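Local coordinates for envelopment polyprotein (Bovine Schmallenberg virus BH80/Germany/2011, PDB 7A56) that probably drives fusion of the viral envelope with a host-cell membrane as a class II fusion glycoprotein (Gc), captured here in its trimeric postfusion form, at residues D33-L38 / E209-T214; I89-P94 / S98-I103; E155-W160 / N290-I295; G173-S178 / P280-V285. All blocks are in the same frame, centred on the assembly; numbering follows the deposited sequence.

Contact 1 of 4, residues D33-L38 / E209-T214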
loop_
_atom_site.group_PDB
_atom_site.type_symbol
_atom_site.label_atom_id
_atom_site.label_comp_id
_atom_site.label_asym_id
_atom_site.label_seq_id
_atom_site.Cartn_x
_atom_site.Cartn_y
_atom_site.Cartn_z
ATOM N N ASP A 33 -14.187 19.061 39.326
ATOM C CA ASP A 33 -12.750 18.830 39.434
ATOM C C ASP A 33 -12.169 18.254 38.140
ATOM O O ASP A 33 -11.101 18.685 37.675
ATOM C CB ASP A 33 -12.486 17.892 40.604
ATOM C CG ASP A 33 -12.606 18.594 41.959
ATOM O OD1 ASP A 33 -12.709 19.839 42.019
ATOM O OD2 ASP A 33 -12.631 17.881 42.959
ATOM N N ILE A 34 -12.808 17.211 37.593
ATOM C CA ILE A 34 -12.373 16.668 36.296
ATOM C C ILE A 34 -12.410 17.730 35.204
ATOM O O ILE A 34 -11.464 17.864 34.417
ATOM C CB ILE A 34 -13.219 15.448 35.900
ATOM C CG1 ILE A 34 -13.006 14.333 36.914
ATOM C CG2 ILE A 34 -12.868 15.019 34.441
ATOM C CD1 ILE A 34 -14.145 13.261 36.994
ATOM N N ALA A 35 -13.531 18.448 35.082
ATOM C CA ALA A 35 -13.646 19.437 34.016
ATOM C C ALA A 35 -12.546 20.466 34.139
ATOM O O ALA A 35 -11.938 20.866 33.136
ATOM C CB ALA A 35 -15.017 20.143 34.047
ATOM N N ASN A 36 -12.269 20.906 35.376
ATOM C CA ASN A 36 -11.273 21.949 35.538
ATOM C C ASN A 36 -9.882 21.440 35.188
ATOM O O ASN A 36 -9.076 22.164 34.592
ATOM C CB ASN A 36 -11.333 22.467 36.974
ATOM C CG ASN A 36 -10.164 23.325 37.319
ATOM O OD1 ASN A 36 -10.038 24.437 36.816
ATOM N ND2 ASN A 36 -9.268 22.808 38.164
ATOM N N ASP A 37 -9.576 20.206 35.587
ATOM C CA ASP A 37 -8.303 19.553 35.259
ATOM C C ASP A 37 -8.110 19.467 33.751
ATOM O O ASP A 37 -7.047 19.814 33.196
ATOM C CB ASP A 37 -8.354 18.155 35.895
ATOM C CG ASP A 37 -7.027 17.416 35.925
ATOM O OD1 ASP A 37 -5.987 17.915 35.437
ATOM O OD2 ASP A 37 -7.040 16.268 36.434
ATOM N N LEU A 38 -9.141 18.990 33.066
ATOM C CA LEU A 38 -9.052 18.827 31.606
ATOM C C LEU A 38 -8.888 20.170 30.917
ATOM O O LEU A 38 -8.020 20.346 30.048
ATOM C CB LEU A 38 -10.293 18.088 31.116
ATOM C CG LEU A 38 -10.399 16.597 31.537
ATOM C CD1 LEU A 38 -11.668 15.997 30.971
ATOM C CD2 LEU A 38 -9.237 15.750 31.024
ATOM N N GLU A 209 -21.393 17.451 29.023
ATOM C CA GLU A 209 -20.225 18.216 28.600
ATOM C C GLU A 209 -19.151 17.268 28.092
ATOM O O GLU A 209 -18.912 16.207 28.682
ATOM C CB GLU A 209 -19.683 19.100 29.740
ATOM C CG GLU A 209 -18.810 20.268 29.203
ATOM C CD GLU A 209 -18.677 21.451 30.196
ATOM O OE1 GLU A 209 -18.970 21.233 31.411
ATOM O OE2 GLU A 209 -18.286 22.587 29.732
ATOM N N SER A 210 -18.495 17.650 27.002
ATOM C CA SER A 210 -17.368 16.876 26.505
ATOM C C SER A 210 -16.097 17.733 26.477
ATOM O O SER A 210 -16.160 18.960 26.392
ATOM C CB SER A 210 -17.664 16.304 25.085
ATOM O OG SER A 210 -18.413 15.090 25.159
ATOM N N PHE A 211 -14.947 17.078 26.622
ATOM C CA PHE A 211 -13.641 17.728 26.613
ATOM C C PHE A 211 -12.746 17.024 25.612
ATOM O O PHE A 211 -12.408 15.849 25.788
ATOM C CB PHE A 211 -13.035 17.715 28.025
ATOM C CG PHE A 211 -13.878 18.465 29.013
ATOM C CD1 PHE A 211 -13.740 19.847 29.164
ATOM C CD2 PHE A 211 -14.869 17.809 29.739
ATOM C CE1 PHE A 211 -14.549 20.541 30.038
ATOM C CE2 PHE A 211 -15.666 18.501 30.642
ATOM C CZ PHE A 211 -15.521 19.875 30.779
ATOM N N CYS A 212 -12.359 17.734 24.552
ATOM C CA CYS A 212 -11.823 17.074 23.378
ATOM C C CYS A 212 -10.453 17.609 22.999
ATOM O O CYS A 212 -10.120 18.750 23.292
ATOM C CB CYS A 212 -12.745 17.271 22.158
ATOM S SG CYS A 212 -14.401 16.673 22.476
ATOM N N SER A 213 -9.681 16.778 22.323
ATOM C CA SER A 213 -8.405 17.255 21.787
ATOM C C SER A 213 -7.955 16.355 20.648
ATOM O O SER A 213 -8.209 15.131 20.663
ATOM C CB SER A 213 -7.342 17.255 22.915
ATOM O OG SER A 213 -6.088 17.625 22.375
ATOM N N THR A 214 -7.260 16.950 19.664
ATOM C CA THR A 214 -6.590 16.091 18.695
ATOM C C THR A 214 -5.484 15.366 19.457
ATOM O O THR A 214 -5.010 15.849 20.489
ATOM C CB THR A 214 -6.036 16.901 17.488
ATOM O OG1 THR A 214 -5.276 17.990 17.964
ATOM C CG2 THR A 214 -7.144 17.510 16.721
#

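Contact 2 of 4, residues I89-P94 / S98-I103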
loop_
_atom_site.group_PDB
_atom_site.type_symbol
_atom_site.label_atom_id
_atom_site.label_comp_id
_atom_site.label_asym_id
_atom_site.label_seq_id
_atom_site.Cartn_x
_atom_site.Cartn_y
_atom_site.Cartn_z
ATOM N N ILE A 89 -17.120 4.063 31.331
ATOM C CA ILE A 89 -16.572 3.730 32.652
ATOM C C ILE A 89 -17.522 4.267 33.681
ATOM O O ILE A 89 -17.768 5.476 33.731
ATOM C CB ILE A 89 -15.169 4.297 32.905
ATOM C CG1 ILE A 89 -14.197 3.828 31.822
ATOM C CG2 ILE A 89 -14.647 3.886 34.336
ATOM C CD1 ILE A 89 -13.690 2.409 32.046
ATOM N N ASN A 90 -18.013 3.381 34.542
ATOM C CA ASN A 90 -18.822 3.764 35.688
ATOM C C ASN A 90 -17.957 3.981 36.938
ATOM O O ASN A 90 -17.056 3.185 37.244
ATOM C CB ASN A 90 -19.870 2.682 35.914
ATOM C CG ASN A 90 -20.751 2.966 37.095
ATOM O OD1 ASN A 90 -21.467 3.976 37.125
ATOM N ND2 ASN A 90 -20.739 2.059 38.066
ATOM N N ILE A 91 -18.183 5.120 37.592
ATOM C CA ILE A 91 -17.504 5.532 38.810
ATOM C C ILE A 91 -18.458 5.271 39.969
ATOM O O ILE A 91 -19.605 5.774 39.959
ATOM C CB ILE A 91 -17.122 7.021 38.773
ATOM C CG1 ILE A 91 -16.535 7.427 37.391
ATOM C CG2 ILE A 91 -16.160 7.299 39.915
ATOM C CD1 ILE A 91 -15.298 6.618 37.074
ATOM N N ALA A 92 -17.950 4.571 40.991
ATOM C CA ALA A 92 -18.749 4.206 42.155
ATOM C C ALA A 92 -17.960 4.407 43.444
ATOM O O ALA A 92 -16.728 4.303 43.475
ATOM C CB ALA A 92 -19.205 2.737 42.048
ATOM N N MET A 93 -18.692 4.698 44.517
ATOM C CA MET A 93 -18.132 4.618 45.866
ATOM C C MET A 93 -17.528 3.243 46.111
ATOM O O MET A 93 -18.053 2.245 45.596
ATOM C CB MET A 93 -19.226 4.891 46.892
ATOM C CG MET A 93 -19.802 6.276 46.814
ATOM S SD MET A 93 -18.580 7.548 47.221
ATOM C CE MET A 93 -18.567 7.388 49.024
ATOM N N PRO A 94 -16.428 3.150 46.866
ATOM C CA PRO A 94 -15.850 1.839 47.205
ATOM C C PRO A 94 -16.864 0.967 47.927
ATOM O O PRO A 94 -17.500 1.407 48.889
ATOM C CB PRO A 94 -14.677 2.194 48.124
ATOM C CG PRO A 94 -14.381 3.598 47.823
ATOM C CD PRO A 94 -15.659 4.249 47.466
ATOM N N SER A 98 -23.206 3.614 42.698
ATOM C CA SER A 98 -22.722 4.276 41.486
ATOM C C SER A 98 -22.901 5.788 41.576
ATOM O O SER A 98 -23.898 6.281 42.094
ATOM C CB SER A 98 -23.466 3.736 40.256
ATOM O OG SER A 98 -22.963 2.460 39.878
ATOM N N LEU A 99 -21.931 6.529 41.053
ATOM C CA LEU A 99 -21.928 7.983 41.139
ATOM C C LEU A 99 -22.139 8.604 39.767
ATOM O O LEU A 99 -23.123 9.325 39.558
ATOM C CB LEU A 99 -20.606 8.478 41.744
ATOM C CG LEU A 99 -20.256 8.112 43.197
ATOM C CD1 LEU A 99 -18.762 8.086 43.365
ATOM C CD2 LEU A 99 -20.856 9.124 44.164
ATOM N N PHE A 100 -21.245 8.341 38.817
ATOM C CA PHE A 100 -21.469 8.907 37.485
ATOM C C PHE A 100 -20.626 8.132 36.497
ATOM O O PHE A 100 -19.900 7.214 36.873
ATOM C CB PHE A 100 -21.174 10.420 37.415
ATOM C CG PHE A 100 -19.743 10.788 37.750
ATOM C CD1 PHE A 100 -19.380 11.019 39.066
ATOM C CD2 PHE A 100 -18.794 10.948 36.747
ATOM C CE1 PHE A 100 -18.097 11.350 39.406
ATOM C CE2 PHE A 100 -17.465 11.264 37.069
ATOM C CZ PHE A 100 -17.127 11.485 38.416
ATOM N N SER A 101 -20.687 8.543 35.225
ATOM C CA SER A 101 -19.980 7.841 34.168
ATOM C C SER A 101 -19.043 8.795 33.424
ATOM O O SER A 101 -19.299 10.006 33.328
ATOM C CB SER A 101 -20.960 7.200 33.196
ATOM O OG SER A 101 -21.489 8.205 32.363
ATOM N N ILE A 102 -17.910 8.239 32.995
ATOM C CA ILE A 102 -16.960 8.887 32.096
ATOM C C ILE A 102 -16.938 8.045 30.837
ATOM O O ILE A 102 -16.733 6.826 30.914
ATOM C CB ILE A 102 -15.557 8.973 32.722
ATOM C CG1 ILE A 102 -15.578 9.837 34.006
ATOM C CG2 ILE A 102 -14.542 9.511 31.753
ATOM C CD1 ILE A 102 -14.223 9.911 34.731
ATOM N N ILE A 103 -17.108 8.687 29.688
ATOM C CA ILE A 103 -17.085 8.014 28.388
ATOM C C ILE A 103 -15.824 8.458 27.660
ATOM O O ILE A 103 -15.507 9.655 27.639
ATOM C CB ILE A 103 -18.369 8.343 27.610
ATOM C CG1 ILE A 103 -19.571 7.631 28.278
ATOM C CG2 ILE A 103 -18.292 7.974 26.094
ATOM C CD1 ILE A 103 -20.927 8.248 27.835
#

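Contact 3 of 4, residues E155-W160 / N290-I295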
loop_
_atom_site.group_PDB
_atom_site.type_symbol
_atom_site.label_atom_id
_atom_site.label_comp_id
_atom_site.label_asym_id
_atom_site.label_seq_id
_atom_site.Cartn_x
_atom_site.Cartn_y
_atom_site.Cartn_z
ATOM N N GLU A 155 6.767 11.338 -48.700
ATOM C CA GLU A 155 7.681 11.627 -49.792
ATOM C C GLU A 155 7.017 11.226 -51.110
ATOM O O GLU A 155 6.014 10.491 -51.128
ATOM C CB GLU A 155 8.981 10.819 -49.674
ATOM C CG GLU A 155 9.767 10.934 -48.380
ATOM C CD GLU A 155 10.520 12.225 -48.217
ATOM O OE1 GLU A 155 10.634 12.987 -49.193
ATOM O OE2 GLU A 155 11.068 12.462 -47.091
ATOM N N ARG A 156 7.604 11.702 -52.190
ATOM C CA ARG A 156 7.248 11.263 -53.551
ATOM C C ARG A 156 5.778 11.576 -53.868
ATOM O O ARG A 156 5.102 10.821 -54.567
ATOM C CB ARG A 156 7.515 9.751 -53.716
ATOM C CG ARG A 156 8.961 9.299 -53.434
ATOM C CD ARG A 156 9.032 7.782 -53.125
ATOM N NE ARG A 156 8.437 7.466 -51.795
ATOM C CZ ARG A 156 7.293 6.790 -51.655
ATOM N NH1 ARG A 156 6.648 6.351 -52.742
ATOM N NH2 ARG A 156 6.799 6.547 -50.464
ATOM N N SER A 157 5.268 12.716 -53.382
ATOM C CA SER A 157 3.842 12.961 -53.559
ATOM C C SER A 157 3.475 13.551 -54.942
ATOM O O SER A 157 2.322 13.365 -55.404
ATOM C CB SER A 157 3.350 13.855 -52.419
ATOM O OG SER A 157 4.250 14.944 -52.262
ATOM N N SER A 158 4.421 14.180 -55.657
ATOM C CA SER A 158 4.158 14.718 -56.988
ATOM C C SER A 158 4.211 13.580 -58.018
ATOM O O SER A 158 5.204 12.846 -58.085
ATOM C CB SER A 158 5.191 15.792 -57.363
ATOM O OG SER A 158 5.077 16.913 -56.489
ATOM N N ASN A 159 3.140 13.390 -58.777
ATOM C CA ASN A 159 3.169 12.406 -59.866
ATOM C C ASN A 159 2.157 12.828 -60.897
ATOM O O ASN A 159 1.297 13.667 -60.633
ATOM C CB ASN A 159 2.806 11.000 -59.378
ATOM C CG ASN A 159 3.971 10.258 -58.805
ATOM O OD1 ASN A 159 4.854 9.839 -59.533
ATOM N ND2 ASN A 159 3.960 10.058 -57.469
ATOM N N TRP A 160 2.239 12.204 -62.080
ATOM C CA TRP A 160 1.237 12.491 -63.090
ATOM C C TRP A 160 -0.155 12.120 -62.582
ATOM O O TRP A 160 -0.360 11.028 -62.052
ATOM C CB TRP A 160 1.557 11.709 -64.366
ATOM C CG TRP A 160 0.735 12.127 -65.482
ATOM C CD1 TRP A 160 0.973 13.169 -66.326
ATOM C CD2 TRP A 160 -0.487 11.538 -65.905
ATOM N NE1 TRP A 160 -0.000 13.237 -67.273
ATOM C CE2 TRP A 160 -0.919 12.256 -67.038
ATOM C CE3 TRP A 160 -1.249 10.457 -65.454
ATOM C CZ2 TRP A 160 -2.089 11.950 -67.723
ATOM C CZ3 TRP A 160 -2.421 10.149 -66.141
ATOM C CH2 TRP A 160 -2.826 10.897 -67.259
ATOM N N ASN A 290 -4.178 20.571 -59.142
ATOM C CA ASN A 290 -4.562 21.279 -57.934
ATOM C C ASN A 290 -3.903 20.594 -56.755
ATOM O O ASN A 290 -3.517 19.428 -56.835
ATOM C CB ASN A 290 -6.062 21.300 -57.761
ATOM C CG ASN A 290 -6.541 22.635 -57.253
ATOM O OD1 ASN A 290 -6.375 22.963 -56.070
ATOM N ND2 ASN A 290 -7.094 23.424 -58.136
ATOM N N ARG A 291 -3.797 21.332 -55.647
ATOM C CA ARG A 291 -3.222 20.789 -54.424
ATOM C C ARG A 291 -3.959 19.529 -54.002
ATOM O O ARG A 291 -5.162 19.399 -54.250
ATOM C CB ARG A 291 -3.289 21.834 -53.302
ATOM C CG ARG A 291 -2.167 22.838 -53.384
ATOM C CD ARG A 291 -2.412 24.053 -52.499
ATOM N NE ARG A 291 -1.281 24.979 -52.599
ATOM C CZ ARG A 291 -0.973 25.706 -53.683
ATOM N NH1 ARG A 291 -1.704 25.631 -54.798
ATOM N NH2 ARG A 291 0.085 26.512 -53.660
ATOM N N LYS A 292 -3.210 18.571 -53.428
ATOM C CA LYS A 292 -3.796 17.347 -52.874
ATOM C C LYS A 292 -4.681 17.652 -51.666
ATOM O O LYS A 292 -4.466 18.636 -50.950
ATOM C CB LYS A 292 -2.685 16.350 -52.470
ATOM C CG LYS A 292 -1.784 16.007 -53.731
ATOM C CD LYS A 292 -0.287 15.839 -53.315
ATOM C CE LYS A 292 0.609 15.896 -54.600
ATOM N NZ LYS A 292 0.223 16.972 -55.526
ATOM N N ASP A 293 -5.690 16.799 -51.450
ATOM C CA ASP A 293 -6.496 16.844 -50.212
ATOM C C ASP A 293 -5.901 15.926 -49.175
ATOM O O ASP A 293 -5.692 14.743 -49.445
ATOM C CB ASP A 293 -7.946 16.431 -50.462
ATOM C CG ASP A 293 -8.626 17.260 -51.531
ATOM O OD1 ASP A 293 -8.512 18.505 -51.540
ATOM O OD2 ASP A 293 -9.302 16.663 -52.395
ATOM N N VAL A 294 -5.705 16.454 -47.955
ATOM C CA VAL A 294 -5.204 15.691 -46.822
ATOM C C VAL A 294 -6.373 14.969 -46.175
ATOM O O VAL A 294 -7.408 15.588 -45.900
ATOM C CB VAL A 294 -4.501 16.632 -45.831
ATOM C CG1 VAL A 294 -4.208 15.949 -44.508
ATOM C CG2 VAL A 294 -3.197 17.160 -46.481
ATOM N N ILE A 295 -6.241 13.651 -45.988
ATOM C CA ILE A 295 -7.255 12.871 -45.274
ATOM C C ILE A 295 -6.650 12.504 -43.937
ATOM O O ILE A 295 -5.607 11.845 -43.885
ATOM C CB ILE A 295 -7.702 11.625 -46.057
ATOM C CG1 ILE A 295 -7.836 11.920 -47.582
ATOM C CG2 ILE A 295 -9.013 10.997 -45.384
ATOM C CD1 ILE A 295 -9.084 12.601 -47.973
HETATM O O HOH W 1 2.507 18.317 -56.909
#

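Contact 4 of 4, residues G173-S178 / P280-V285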
loop_
_atom_site.group_PDB
_atom_site.type_symbol
_atom_site.label_atom_id
_atom_site.label_comp_id
_atom_site.label_asym_id
_atom_site.label_seq_id
_atom_site.Cartn_x
_atom_site.Cartn_y
_atom_site.Cartn_z
ATOM N N GLY A 173 8.927 15.587 -54.491
ATOM C CA GLY A 173 8.088 16.452 -53.677
ATOM C C GLY A 173 7.663 15.823 -52.377
ATOM O O GLY A 173 8.033 14.698 -52.018
ATOM N N CYS A 174 6.826 16.567 -51.654
ATOM C CA CYS A 174 6.426 16.117 -50.336
ATOM C C CYS A 174 5.081 16.731 -49.969
ATOM O O CYS A 174 4.749 17.842 -50.407
ATOM C CB CYS A 174 7.489 16.490 -49.308
ATOM S SG CYS A 174 7.091 16.038 -47.513
ATOM N N LEU A 175 4.338 16.017 -49.122
ATOM C CA LEU A 175 3.132 16.556 -48.506
ATOM C C LEU A 175 3.285 16.304 -47.022
ATOM O O LEU A 175 3.517 15.153 -46.616
ATOM C CB LEU A 175 1.857 15.896 -49.048
ATOM C CG LEU A 175 0.489 16.253 -48.479
ATOM C CD1 LEU A 175 0.139 17.700 -48.721
ATOM C CD2 LEU A 175 -0.578 15.366 -49.072
ATOM N N TYR A 176 3.216 17.367 -46.223
ATOM C CA TYR A 176 3.477 17.182 -44.785
ATOM C C TYR A 176 2.560 18.067 -43.949
ATOM O O TYR A 176 1.902 18.977 -44.458
ATOM C CB TYR A 176 4.965 17.485 -44.454
ATOM C CG TYR A 176 5.422 18.878 -44.789
ATOM C CD1 TYR A 176 5.958 19.183 -46.051
ATOM C CD2 TYR A 176 5.352 19.898 -43.844
ATOM C CE1 TYR A 176 6.384 20.475 -46.351
ATOM C CE2 TYR A 176 5.770 21.191 -44.144
ATOM C CZ TYR A 176 6.284 21.468 -45.379
ATOM O OH TYR A 176 6.695 22.753 -45.625
ATOM N N GLY A 177 2.516 17.789 -42.652
ATOM C CA GLY A 177 1.848 18.706 -41.763
ATOM C C GLY A 177 2.000 18.278 -40.315
ATOM O O GLY A 177 2.897 17.498 -39.960
ATOM N N SER A 178 1.111 18.830 -39.485
ATOM C CA SER A 178 1.107 18.536 -38.045
ATOM C C SER A 178 -0.324 18.619 -37.526
ATOM O O SER A 178 -1.210 19.209 -38.166
ATOM C CB SER A 178 2.023 19.497 -37.283
ATOM O OG SER A 178 1.748 20.833 -37.649
ATOM N N PRO A 280 -0.363 9.640 -36.664
ATOM C CA PRO A 280 -1.595 10.076 -37.329
ATOM C C PRO A 280 -1.990 9.149 -38.457
ATOM O O PRO A 280 -1.136 8.610 -39.169
ATOM C CB PRO A 280 -1.233 11.457 -37.863
ATOM C CG PRO A 280 -0.265 11.966 -36.800
ATOM C CD PRO A 280 0.580 10.758 -36.491
ATOM N N LYS A 281 -3.297 8.988 -38.625
ATOM C CA LYS A 281 -3.813 8.241 -39.760
ATOM C C LYS A 281 -3.946 9.256 -40.882
ATOM O O LYS A 281 -4.970 9.931 -41.002
ATOM C CB LYS A 281 -5.156 7.611 -39.444
ATOM C CG LYS A 281 -5.086 6.444 -38.463
ATOM C CD LYS A 281 -6.508 5.938 -38.357
ATOM C CE LYS A 281 -6.568 4.485 -37.993
ATOM N NZ LYS A 281 -7.992 4.031 -37.995
ATOM N N PHE A 282 -2.906 9.328 -41.718
ATOM C CA PHE A 282 -2.729 10.372 -42.723
ATOM C C PHE A 282 -2.634 9.737 -44.108
ATOM O O PHE A 282 -1.847 8.799 -44.309
ATOM C CB PHE A 282 -1.416 11.140 -42.442
ATOM C CG PHE A 282 -0.888 11.927 -43.649
ATOM C CD1 PHE A 282 -1.666 12.917 -44.255
ATOM C CD2 PHE A 282 0.400 11.712 -44.116
ATOM C CE1 PHE A 282 -1.158 13.662 -45.399
ATOM C CE2 PHE A 282 0.906 12.444 -45.225
ATOM C CZ PHE A 282 0.125 13.429 -45.830
ATOM N N ASP A 283 -3.416 10.247 -45.040
ATOM C CA ASP A 283 -3.279 9.878 -46.452
ATOM C C ASP A 283 -3.730 11.084 -47.251
ATOM O O ASP A 283 -4.038 12.145 -46.693
ATOM C CB ASP A 283 -4.094 8.575 -46.747
ATOM C CG ASP A 283 -3.491 7.738 -47.884
ATOM O OD1 ASP A 283 -2.824 8.341 -48.753
ATOM O OD2 ASP A 283 -3.731 6.499 -47.937
ATOM N N TYR A 284 -3.759 10.947 -48.580
ATOM C CA TYR A 284 -4.188 12.077 -49.371
ATOM C C TYR A 284 -4.796 11.576 -50.682
ATOM O O TYR A 284 -4.512 10.452 -51.135
ATOM C CB TYR A 284 -2.995 13.012 -49.676
ATOM C CG TYR A 284 -1.844 12.389 -50.492
ATOM C CD1 TYR A 284 -0.801 11.711 -49.851
ATOM C CD2 TYR A 284 -1.784 12.512 -51.877
ATOM C CE1 TYR A 284 0.237 11.156 -50.553
ATOM C CE2 TYR A 284 -0.735 11.932 -52.605
ATOM C CZ TYR A 284 0.263 11.285 -51.947
ATOM O OH TYR A 284 1.288 10.712 -52.634
ATOM N N VAL A 285 -5.556 12.478 -51.323
ATOM C CA VAL A 285 -6.220 12.267 -52.620
ATOM C C VAL A 285 -5.645 13.256 -53.635
ATOM O O VAL A 285 -5.256 14.380 -53.280
ATOM C CB VAL A 285 -7.758 12.406 -52.471
ATOM C CG1 VAL A 285 -8.466 12.458 -53.723
ATOM C CG2 VAL A 285 -8.321 11.170 -51.668
#

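Contact 1 of 4, residues D33-L38 / E209-T214
Phe211 projects from strand 209-214 toward helix 23-40 and meets it at two points one helical turn apart. Its far rim touches Ala35: CZ of Phe211 lies 3.3 Å from CB of Ala35, with CE2 of Phe211 slightly farther at 3.8 Å. Nearer the strand, CD1 of Leu38 reaches CB of Phe211 at 3.7 Å and its ring atom CG at 3.8 Å. Both methyl groups come at the ring obliquely, and the side chains of Leu38 and Phe211 cross at about a right angle. With CG of Phe211 anti to its carbonyl carbon (chi1 -61°), the ring is carried out from the strand to the helix. Phe211 and Leu38 are buried, the latter also resting on Ile204 and Phe43. Ala35 makes the shortest contact but lies at the more open edge, and Asn36, with CB directed away, is exposed. Cys212, next in the strand, is tied by a disulfide to Cys203. About 159 Å² is buried between the segments; residues 33-38 are joined to strand 209-214 by apolar packing, with no hydrogen bond between them and with Phe211 supplying nearly all of the strand's share.

Contact 2 of 4, residues I89-P94 / S98-I103
Ile91 pairs with Phe100 across an antiparallel hairpin, and its side chain can be traced outward over the partner strand. CB of Ile91 lies 3.4 Å from the carbonyl O of Phe100, which also accepts the backbone N-H of Ile91. CG1, anti to the carbonyl carbon at chi1 -43°, then passes over one face of the Phe100 ring, 4.2 Å from the centroid and 20° off the normal: a CH-pi contact offset toward the rim. At the tip, CD1 of Ile91 meets CD1 of Ile102 at 4.2 Å, while the other branch, CG2, looks toward CD1 of Leu99. The carbonyl of Ile91 takes two N-H groups, a short bond from Leu99 N (2.7 Å) and a longer one from Phe100 N (3.3 Å). Two successive residues facing one define a classic beta bulge, and beyond it Ala92 pairs with Ser98. On the face of Asn90 and Ser101, ND2 of Asn90 donates to OG of Ser98 at 2.9 Å, nearly within its own amide plane; ND2 also bonds Asn348 of strand 346-350. The Phe100 side chain packs against Ile27 and Gln31 of helix 23-40. The chemistry divides by face: one is apolar, packed against helix 23-40 at Phe100 and strand 335-343 at the isoleucines, whereas on the other the Asn90 amide bridges Ser98 and strand 346-350.

Contact 3 of 4, residues E155-W160 / N290-I295
Lys292 reaches across to Ser157 and Ser158 with the end of its side chain and supplies most of the 93 Å² buried here. Its CE lies 3.2 Å from the carbonyl O of Ser157 and 4.1 Å from CB of the same serine, an aliphatic contact with the peptide. A bend at the last torsion (chi4 44°) turns the ammonium off the line of the chain, and a water joins it to the second serine: the water accepts from NZ of Lys292 at 3.0 Å and donates to OG of Ser158, also at 3.0 Å. The buried ammonium is further satisfied by a salt bridge to Glu133 and a hydrogen bond to the carbonyl of Cys162, while OG of Ser158 bonds the carbonyl of Cys135. Such a cluster of partners probably stabilises the positive charge. Just before Ser157, Arg156 forms a salt bridge with Asp283 of the second subunit, which places the contact beside the trimer interface. Cys135 and Cys162 belong to separate disulfides, to Cys167 and Cys286. The arrangement is that of a disulfide-linked, strand-rich end of an elongated class II fusion protein, where a buried lysine, partly through one water, joins segments distant in sequence.

Contact 4 of 4, residues G173-S178 / P280-V285
Leu175 pushes one methyl group between two aromatic residues of strand 281-285. Because CG of Leu175 stands anti to the backbone N (chi1 176°), the branched end extends from strand 172-183 toward Phe282 and Tyr284. CD2 makes the closest approaches, 3.4 Å to CB and 3.5 Å to CG of Tyr284, and 3.8 Å to CZ of Phe282. The two aromatic residues receive it differently. Phe282 presents its ring edge, with CG of Leu175 near the ring plane, 3.9 Å from CZ. Tyr284 instead places CG between its backbone N and carbonyl carbon (chi1 62°); its side chain and that of Leu175 run past each other in opposite directions, with CD2 meeting the ring obliquely, near the CB end. OD1 of Asp283, between them in sequence, accepts the backbone N-H of Tyr284 at 2.8 Å and also pairs with Arg156 of the third subunit. Val294 of the adjoining strand packs on both Leu175 and Phe282. No hydrogen bond crosses between the segments: Phe282 and Tyr284 direct CB toward Leu175 and Asp283 directs it away, while the Tyr284 ring also makes a cation-pi contact with that Arg156, so apolar packing and intersubunit ion pairing share one strand.

Overall arrangement
The four contacts form two groups toward opposite ends of the elongated chain. Contacts 1 and 2 have centres 16 Å apart and meet where Ile34 of helix 23-40 packs on Phe100 and Ile102; contact 2 falls within the stretch of chain that contact 1 spans. Contacts 3 and 4, centres 8 Å apart, are joined by strand pairing, 293-296 of contact 3 beside 281-285 of contact 4, and 150-158 beside 172-183. Between the groups, centres lie 76 to 94 Å apart. The long, interrupted strand 98-134 starts in contact 2 and pairs farther along with 172-183, linking both ends. Subunit contacts occur at 3 and 4 and not at 1 and 2, consistent with trimer association near that end.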